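Local atomic coordinates of Cwp19 (Clostridioides difficile, PDB entry 5OQ3), a protein that hydrolyses glycosidic bonds through the TIM-barrel glycoside hydrolase domain described here, while the whole protein may also have N-acetylmuramoyl-L-alanine amidase activity. Residues A[31-35]-A[36-40]; A[72-75]-A[76-79]; A[345-348]-A[349-353]; A[300-303]-A[304-308]. All blocks are in the same frame, centred on the assembly; numbering follows the deposited sequence.

Contact 1 of 4, residues A[31-35]-A[36-40]; sequences WISTV and YNLDW
Ser33 and Asp39 hold each other at both ends of the Ser33 backbone. The amide N of Ser33 gives Asp39 OD2 a short, straight bond (2.7 Å, N-H...O 166°) that uses the anti lone pair of this oxygen. In return, Asp39 N donates to Ser33 O at 2.9 Å, and that carbonyl also takes a weak bond from Trp40 N. The Asp39 carboxylate can reach back because CG stands beside its backbone N (chi1 -63°). Its other oxygen, OD1, is met by Ser363 OG and Lys365 N, so both oxygens have donors. Residues 33-40 form the loop leaving the C-terminal end of the first TIM-barrel strand, 27-32, and Gln72 of the next strand receives Ser33 OG and Val35 N on OE1 and Thr34 OG1 on its carbonyl. The loop tip reverses through two successive i to i+3 bonds, Asn37 N to Thr34 O at 2.9 Å and Leu38 N to Val35 O at 3.2 Å. Tyr36 and Asn37 both have positive phi, as the corners of the second, type I'-like turn require. Apolar contact is slight: Ile32 CG2 lies 3.8 Å from Trp40 CB, and Thr34 CG2 meets the edge of the Trp40 ring.

Contact 2 of 4, residues A[72-75]-A[76-79]; sequences QVRP and KSDA
Pro75 and Asp78 cross at about a right angle, with the carboxylate pressed against the proline ring: Asp78 OD1 comes within 3.0 Å of Pro75 CD. Since the proline nitrogen has no hydrogen to offer, OD1 instead accepts from the next amide, Lys76 N, at 2.8 Å and 148°, a bond that arrives from above the carboxylate plane. The Asp78 side chain is folded back to this place by its first torsion, which sets CG between the backbone N and the carbonyl carbon (chi1 61°). Its second oxygen, OD2, is hydrogen-bonded to Ser89 OG.

Arg74 covers another part of the turn. Its extended chain carries CG past Asp78 O at 3.4 Å and lays one guanidinium face over Ser77 CA, which stands 3.7 Å above the plane and over its centre. In that plane, at the edge, a water accepts from Arg74 NH1 at 2.9 Å and donates to Asp78 O at 2.7 Å, tying the guanidinium to the returning backbone. Bonds from NE to Asn124 O and from NH2 to Pro125 O and Tyr170 OH further fix its rotation. Lys76 contributes mainly backbone here; its extended side chain leads off to salt bridges with Glu90 and Glu133.

The turn follows barrel strand 68-74 and precedes helix 90-93, where Tyr91 packs on Pro75 and Lys76, while strand 118-123 runs alongside, with Val73 bonded through its backbone to Trp122.

Contact 3 of 4, residues A[345-348]-A[349-353]; sequences QQVT and LNRKY
Val347 and Arg351 pack one turn apart toward the C-terminal part of helix 343-350, the crossover helix of the beta-alpha-beta unit formed with barrel strands 319-324 and 356-361. Their side chains cross obliquely: Val347 CG1 lies 3.7 Å above one face of the Arg351 guanidinium, offset toward its rim. The arginine gets there by running extended from CG to NE, after CG has passed Val347 O at 3.4 Å. Its NH2 is then held by a salt bridge to Glu26 and a bond to Leu380 O. Asn350 differs. With CG beside its backbone N (chi1 -66°), its amide folds back along the helix until CG is 3.3 Å from Gln346 O. That oxygen accepts from Asn350 N at 3.0 Å, but the side-chain atom nearest it is OD1, itself an acceptor; the amide is bonded outward, OD1 to Tyr302 OH and ND2 to Gln324 OE1. The chain then leaves in a type I turn, in which Tyr353 N bonds to Asn350 O at 3.0 Å. On the outer side, where Thr348 and Arg351 are exposed, a water donates to Thr348 OG1 and accepts from Arg351 NH1, 3.0 Å from each; OG1 is also hydrogen-bonded to Val344 O.

Contact 4 of 4, residues A[300-303]-A[304-308]; sequences ADYS and KLVAW
Val306 sets its CG1 methyl over the face of the Tyr302 ring, the tight side of this contact. The methyl is 3.9 Å from the ring centroid and 29° off the normal, a CH-pi contact, and its nearest ring atom is CE1 at 3.5 Å. The ring lies within reach because Tyr302 CG is anti to the backbone N (chi1 -176°), which brings its end back toward the helix. Val306 N also bonds to Tyr302 O at 2.9 Å. Leu305 CD1 adds a looser apolar touch on Ala300 CB, 4.2 Å away. Residues 302-308 open helix 302-313, which links barrel strands 286-287 and 319-324, and Asp301 is its N-cap: OD1 accepts from Ser303 N at 3.0 Å, from above the carboxylate plane, and Gly296 N is a further donor to it. On the exposed side, the aliphatic part of Lys304 is what touches the Asp301 side chain, crossing it at about a right angle with CG 3.9 Å from Asp301 CB. The lysine then runs on extended, its NZ remaining 5.0 Å from Asp301 OD2 and forming its salt bridge with Asp261 instead.

How the contacts relate
The four contacts fall into two touching pairs. Contacts 1 and 2, with centres 11 Å apart, both lie at the C-terminal ends of neighbouring barrel strands, 27-32 and 68-74. Contact 2 is wholly buried, whereas contact 1 has exposed residues at its tip. Contacts 3 and 4, also 11 Å apart, belong to crossover helices outside the barrel, farther from the chain's centre, and each has a buried and a solvent side. Chemistry follows place: an aspartate carboxylate grips backbone amides in the irregular loops of 1 and 2, with a water added in 2, while 3 and 4 combine regular helical bonds with a methyl over a flat group, guanidinium in 3 and phenol ring in 4, with a carboxylate at the N-cap in 4.

Contact 1 of 4, residues A[31-35]-A[36-40]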
# COMPACT_ATOMS: atom_id res chain seq x y z
N TRP A 31 -3.45 -8.60 1.01
CA TRP A 31 -3.20 -7.52 1.96
C TRP A 31 -3.74 -7.92 3.33
O TRP A 31 -4.90 -8.38 3.43
CB TRP A 31 -3.85 -6.20 1.51
CG TRP A 31 -3.10 -5.45 0.47
CD1 TRP A 31 -1.99 -4.69 0.65
CD2 TRP A 31 -3.47 -5.26 -0.90
NE1 TRP A 31 -1.62 -4.11 -0.52
CE2 TRP A 31 -2.55 -4.38 -1.47
CE3 TRP A 31 -4.54 -5.69 -1.69
CZ2 TRP A 31 -2.60 -3.97 -2.80
CZ3 TRP A 31 -4.63 -5.27 -2.99
CH2 TRP A 31 -3.66 -4.41 -3.53
N ILE A 32 -2.92 -7.71 4.36
CA ILE A 32 -3.33 -7.85 5.75
C ILE A 32 -3.13 -6.45 6.39
O ILE A 32 -2.03 -6.04 6.73
CB ILE A 32 -2.46 -8.92 6.46
CG1 ILE A 32 -2.65 -10.30 5.75
CG2 ILE A 32 -2.78 -9.02 7.95
CD1 ILE A 32 -1.78 -11.42 6.29
N SER A 33 -4.22 -5.71 6.46
CA SER A 33 -4.28 -4.36 6.99
C SER A 33 -4.45 -4.40 8.49
O SER A 33 -5.25 -5.18 9.03
CB SER A 33 -5.39 -3.58 6.30
OG SER A 33 -5.37 -2.23 6.72
N THR A 34 -3.70 -3.54 9.16
CA THR A 34 -3.70 -3.41 10.62
C THR A 34 -4.37 -2.12 11.11
O THR A 34 -4.77 -2.00 12.27
CB THR A 34 -2.26 -3.46 11.15
OG1 THR A 34 -1.51 -2.39 10.56
CG2 THR A 34 -1.61 -4.77 10.81
N VAL A 35 -4.56 -1.16 10.20
CA VAL A 35 -5.25 0.09 10.55
C VAL A 35 -6.69 -0.24 10.92
O VAL A 35 -7.35 -1.03 10.25
CB VAL A 35 -5.14 1.14 9.42
CG1 VAL A 35 -6.04 0.78 8.24
CG2 VAL A 35 -5.51 2.52 9.95
N TYR A 36 -7.14 0.30 12.06
CA TYR A 36 -8.45 -0.04 12.62
C TYR A 36 -8.64 -1.56 12.80
O TYR A 36 -9.75 -2.03 12.87
CB TYR A 36 -9.58 0.57 11.79
CG TYR A 36 -9.56 2.06 11.75
CD1 TYR A 36 -9.65 2.80 12.94
CD2 TYR A 36 -9.49 2.75 10.55
CE1 TYR A 36 -9.65 4.18 12.93
CE2 TYR A 36 -9.49 4.14 10.53
CZ TYR A 36 -9.56 4.84 11.72
OH TYR A 36 -9.58 6.20 11.72
N ASN A 37 -7.53 -2.30 12.94
CA ASN A 37 -7.57 -3.74 13.19
C ASN A 37 -8.39 -4.45 12.10
O ASN A 37 -9.10 -5.38 12.38
CB ASN A 37 -8.12 -3.98 14.62
CG ASN A 37 -7.20 -3.40 15.67
OD1 ASN A 37 -7.28 -2.21 16.00
ND2 ASN A 37 -6.24 -4.21 16.12
N LEU A 38 -8.27 -3.99 10.86
CA LEU A 38 -9.16 -4.48 9.79
C LEU A 38 -9.04 -5.99 9.57
O LEU A 38 -10.02 -6.73 9.63
CB LEU A 38 -8.89 -3.74 8.47
CG LEU A 38 -9.80 -4.11 7.31
CD1 LEU A 38 -11.21 -3.59 7.58
CD2 LEU A 38 -9.24 -3.62 5.95
N ASP A 39 -7.82 -6.45 9.28
CA ASP A 39 -7.55 -7.85 9.06
C ASP A 39 -6.87 -8.55 10.23
O ASP A 39 -7.15 -9.71 10.47
CB ASP A 39 -6.64 -8.05 7.85
CG ASP A 39 -7.26 -7.58 6.53
OD1 ASP A 39 -8.34 -8.07 6.17
OD2 ASP A 39 -6.72 -6.66 5.88
N TRP A 40 -5.94 -7.87 10.90
CA TRP A 40 -5.19 -8.43 12.03
C TRP A 40 -4.59 -7.25 12.83
O TRP A 40 -4.21 -6.24 12.19
CB TRP A 40 -4.06 -9.33 11.53
CG TRP A 40 -3.26 -9.93 12.64
CD1 TRP A 40 -3.58 -11.04 13.37
CD2 TRP A 40 -2.08 -9.38 13.23
NE1 TRP A 40 -2.65 -11.22 14.35
CE2 TRP A 40 -1.71 -10.22 14.28
CE3 TRP A 40 -1.27 -8.26 12.93
CZ2 TRP A 40 -0.59 -9.98 15.07
CZ3 TRP A 40 -0.15 -8.02 13.73
CH2 TRP A 40 0.15 -8.86 14.80

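Contact 2 of 4, residues A[72-75]-A[76-79]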
# COMPACT_ATOMS: atom_id res chain seq x y z
N GLN A 72 0.71 -4.67 6.90
CA GLN A 72 0.85 -3.24 7.19
C GLN A 72 1.56 -3.03 8.51
O GLN A 72 0.95 -3.07 9.57
CB GLN A 72 -0.56 -2.61 7.19
CG GLN A 72 -0.60 -1.10 7.15
CD GLN A 72 -2.00 -0.59 7.03
OE1 GLN A 72 -2.94 -1.23 7.51
NE2 GLN A 72 -2.16 0.60 6.42
N VAL A 73 2.87 -2.81 8.42
CA VAL A 73 3.73 -2.62 9.57
C VAL A 73 3.79 -1.17 10.06
O VAL A 73 4.24 -0.92 11.16
CB VAL A 73 5.14 -3.18 9.35
CG1 VAL A 73 5.11 -4.68 9.03
CG2 VAL A 73 5.95 -2.42 8.30
N ARG A 74 3.40 -0.24 9.18
CA ARG A 74 3.31 1.22 9.50
C ARG A 74 1.97 1.73 9.00
O ARG A 74 1.89 2.36 7.94
CB ARG A 74 4.43 1.98 8.82
CG ARG A 74 4.45 3.49 9.04
CD ARG A 74 5.48 4.13 8.14
NE ARG A 74 5.44 5.57 8.15
CZ ARG A 74 6.17 6.36 8.92
NH1 ARG A 74 6.96 5.87 9.83
NH2 ARG A 74 6.10 7.70 8.74
N PRO A 75 0.90 1.50 9.79
CA PRO A 75 -0.39 2.02 9.41
C PRO A 75 -0.58 3.50 9.66
O PRO A 75 -1.40 4.12 8.97
CB PRO A 75 -1.36 1.23 10.27
CG PRO A 75 -0.60 0.83 11.47
CD PRO A 75 0.77 0.54 10.92
N LYS A 76 0.18 4.08 10.60
CA LYS A 76 -0.12 5.44 11.09
C LYS A 76 1.11 6.04 11.78
O LYS A 76 1.12 6.24 13.01
CB LYS A 76 -1.33 5.39 12.00
CG LYS A 76 -1.85 6.74 12.43
CD LYS A 76 -2.95 6.55 13.46
CE LYS A 76 -3.15 7.82 14.23
NZ LYS A 76 -3.85 7.54 15.50
N SER A 77 2.15 6.29 10.98
CA SER A 77 3.46 6.82 11.48
C SER A 77 3.93 6.09 12.75
O SER A 77 4.44 6.71 13.69
CB SER A 77 3.41 8.33 11.74
OG SER A 77 4.69 8.82 12.12
N ASP A 78 3.81 4.78 12.72
CA ASP A 78 3.96 3.92 13.89
C ASP A 78 4.55 2.61 13.42
O ASP A 78 4.94 2.47 12.24
CB ASP A 78 2.63 3.79 14.61
CG ASP A 78 1.56 3.14 13.73
OD1 ASP A 78 1.84 2.86 12.52
OD2 ASP A 78 0.44 2.91 14.26
N ALA A 79 4.66 1.65 14.33
CA ALA A 79 5.41 0.43 14.03
C ALA A 79 4.77 -0.75 14.73
O ALA A 79 4.52 -0.71 15.94
CB ALA A 79 6.87 0.59 14.46
O HOH W 1 7.21 3.15 10.87

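Contact 3 of 4, residues A[345-348]-A[349-353]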
# COMPACT_ATOMS: atom_id res chain seq x y z
N GLN A 345 -13.86 -14.69 -13.41
CA GLN A 345 -13.88 -13.96 -14.67
C GLN A 345 -12.75 -12.91 -14.75
O GLN A 345 -12.08 -12.79 -15.79
CB GLN A 345 -15.25 -13.31 -14.86
CG GLN A 345 -15.41 -12.61 -16.19
CD GLN A 345 -16.73 -11.88 -16.34
OE1 GLN A 345 -17.55 -11.90 -15.44
NE2 GLN A 345 -16.91 -11.19 -17.47
N GLN A 346 -12.56 -12.14 -13.68
CA GLN A 346 -11.49 -11.16 -13.68
C GLN A 346 -10.13 -11.79 -13.84
O GLN A 346 -9.35 -11.31 -14.65
CB GLN A 346 -11.59 -10.27 -12.43
CG GLN A 346 -12.81 -9.39 -12.36
CD GLN A 346 -12.65 -8.21 -11.39
OE1 GLN A 346 -11.74 -8.17 -10.55
NE2 GLN A 346 -13.61 -7.29 -11.44
N VAL A 347 -9.81 -12.81 -13.06
CA VAL A 347 -8.48 -13.36 -13.13
C VAL A 347 -8.26 -14.12 -14.44
O VAL A 347 -7.18 -14.08 -15.00
CB VAL A 347 -8.17 -14.24 -11.90
CG1 VAL A 347 -6.84 -14.96 -12.04
CG2 VAL A 347 -8.14 -13.38 -10.63
N THR A 348 -9.30 -14.74 -14.98
CA THR A 348 -9.21 -15.36 -16.30
C THR A 348 -8.82 -14.32 -17.37
O THR A 348 -7.96 -14.57 -18.22
CB THR A 348 -10.52 -16.08 -16.64
OG1 THR A 348 -10.78 -17.10 -15.67
CG2 THR A 348 -10.47 -16.71 -18.03
N LEU A 349 -9.41 -13.14 -17.30
CA LEU A 349 -9.06 -12.06 -18.21
C LEU A 349 -7.61 -11.63 -17.99
O LEU A 349 -6.88 -11.44 -18.97
CB LEU A 349 -10.02 -10.91 -18.04
CG LEU A 349 -9.79 -9.71 -18.98
CD1 LEU A 349 -9.92 -10.13 -20.46
CD2 LEU A 349 -10.70 -8.55 -18.61
N ASN A 350 -7.21 -11.44 -16.73
CA ASN A 350 -5.85 -11.04 -16.45
C ASN A 350 -4.87 -11.96 -17.15
O ASN A 350 -3.83 -11.52 -17.63
CB ASN A 350 -5.51 -11.13 -14.96
CG ASN A 350 -6.29 -10.17 -14.09
OD1 ASN A 350 -7.03 -9.30 -14.59
ND2 ASN A 350 -6.17 -10.37 -12.78
N ARG A 351 -5.15 -13.25 -17.10
CA ARG A 351 -4.25 -14.26 -17.62
C ARG A 351 -4.10 -14.25 -19.15
O ARG A 351 -3.25 -14.93 -19.69
CB ARG A 351 -4.65 -15.63 -17.06
CG ARG A 351 -4.26 -15.76 -15.57
CD ARG A 351 -4.94 -16.88 -14.90
NE ARG A 351 -4.35 -17.21 -13.62
CZ ARG A 351 -4.76 -18.22 -12.88
NH1 ARG A 351 -5.81 -18.95 -13.28
NH2 ARG A 351 -4.15 -18.51 -11.77
N LYS A 352 -4.95 -13.49 -19.84
CA LYS A 352 -4.78 -13.26 -21.27
C LYS A 352 -3.65 -12.30 -21.59
O LYS A 352 -3.26 -12.19 -22.76
CB LYS A 352 -6.08 -12.77 -21.89
CG LYS A 352 -7.24 -13.77 -21.80
CD LYS A 352 -6.91 -15.11 -22.51
CE LYS A 352 -8.19 -15.95 -22.67
NZ LYS A 352 -7.86 -17.22 -23.41
N TYR A 353 -3.14 -11.59 -20.57
CA TYR A 353 -2.10 -10.56 -20.78
C TYR A 353 -0.80 -11.03 -20.20
O TYR A 353 -0.65 -11.18 -18.98
CB TYR A 353 -2.54 -9.23 -20.09
CG TYR A 353 -3.76 -8.63 -20.73
CD1 TYR A 353 -5.02 -9.00 -20.33
CD2 TYR A 353 -3.66 -7.70 -21.78
CE1 TYR A 353 -6.14 -8.50 -20.94
CE2 TYR A 353 -4.78 -7.19 -22.41
CZ TYR A 353 -6.03 -7.59 -21.99
OH TYR A 353 -7.16 -7.08 -22.62
O HOH W 2 -8.28 -18.66 -15.02

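Contact 4 of 4, residues A[300-303]-A[304-308]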
# COMPACT_ATOMS: atom_id res chain seq x y z
N ALA A 300 -15.19 3.23 -15.07
CA ALA A 300 -13.92 2.64 -14.70
C ALA A 300 -13.98 1.12 -14.97
O ALA A 300 -14.13 0.31 -14.03
CB ALA A 300 -13.57 2.93 -13.25
N ASP A 301 -13.97 0.78 -16.26
CA ASP A 301 -14.24 -0.57 -16.71
C ASP A 301 -13.01 -1.42 -16.46
O ASP A 301 -11.96 -1.20 -17.06
CB ASP A 301 -14.61 -0.54 -18.18
CG ASP A 301 -15.07 -1.91 -18.72
OD1 ASP A 301 -14.77 -2.96 -18.11
OD2 ASP A 301 -15.80 -1.94 -19.71
N TYR A 302 -13.15 -2.37 -15.56
CA TYR A 302 -12.07 -3.29 -15.28
C TYR A 302 -11.40 -3.84 -16.54
O TYR A 302 -10.16 -3.92 -16.62
CB TYR A 302 -12.59 -4.45 -14.42
CG TYR A 302 -11.51 -5.44 -13.99
CD1 TYR A 302 -11.13 -6.52 -14.82
CD2 TYR A 302 -10.87 -5.33 -12.75
CE1 TYR A 302 -10.17 -7.44 -14.42
CE2 TYR A 302 -9.90 -6.23 -12.36
CZ TYR A 302 -9.56 -7.28 -13.18
OH TYR A 302 -8.61 -8.16 -12.76
N SER A 303 -12.18 -4.24 -17.51
CA SER A 303 -11.60 -4.85 -18.70
C SER A 303 -10.73 -3.84 -19.50
O SER A 303 -9.71 -4.23 -20.07
CB SER A 303 -12.69 -5.48 -19.57
OG SER A 303 -13.44 -4.51 -20.26
N LYS A 304 -11.12 -2.57 -19.53
CA LYS A 304 -10.32 -1.54 -20.21
C LYS A 304 -9.06 -1.25 -19.43
O LYS A 304 -7.97 -1.08 -20.00
CB LYS A 304 -11.14 -0.25 -20.38
CG LYS A 304 -12.31 -0.43 -21.35
CD LYS A 304 -13.00 0.89 -21.65
CE LYS A 304 -14.05 0.71 -22.73
NZ LYS A 304 -14.93 1.89 -22.78
N LEU A 305 -9.19 -1.23 -18.10
CA LEU A 305 -8.05 -0.91 -17.28
C LEU A 305 -6.99 -1.99 -17.26
O LEU A 305 -5.79 -1.65 -17.23
CB LEU A 305 -8.52 -0.50 -15.89
CG LEU A 305 -9.11 0.93 -15.85
CD1 LEU A 305 -10.00 1.13 -14.63
CD2 LEU A 305 -7.97 1.96 -15.94
N VAL A 306 -7.36 -3.27 -17.24
CA VAL A 306 -6.31 -4.29 -17.29
C VAL A 306 -5.47 -4.14 -18.57
O VAL A 306 -4.26 -4.26 -18.53
CB VAL A 306 -6.83 -5.74 -17.11
CG1 VAL A 306 -7.30 -6.00 -15.69
CG2 VAL A 306 -7.88 -6.13 -18.11
N ALA A 307 -6.12 -3.86 -19.68
CA ALA A 307 -5.42 -3.64 -20.95
C ALA A 307 -4.51 -2.42 -20.93
O ALA A 307 -3.37 -2.45 -21.40
CB ALA A 307 -6.40 -3.54 -22.09
N TRP A 308 -5.03 -1.35 -20.35
CA TRP A 308 -4.28 -0.11 -20.28
C TRP A 308 -3.01 -0.28 -19.43
O TRP A 308 -1.91 0.13 -19.84
CB TRP A 308 -5.18 1.04 -19.74
CG TRP A 308 -4.47 2.37 -19.84
CD1 TRP A 308 -4.45 3.20 -20.93
CD2 TRP A 308 -3.64 3.01 -18.82
NE1 TRP A 308 -3.68 4.30 -20.65
CE2 TRP A 308 -3.17 4.22 -19.38
CE3 TRP A 308 -3.27 2.66 -17.52
CZ2 TRP A 308 -2.34 5.07 -18.71
CZ3 TRP A 308 -2.47 3.51 -16.84
CH2 TRP A 308 -2.00 4.71 -17.43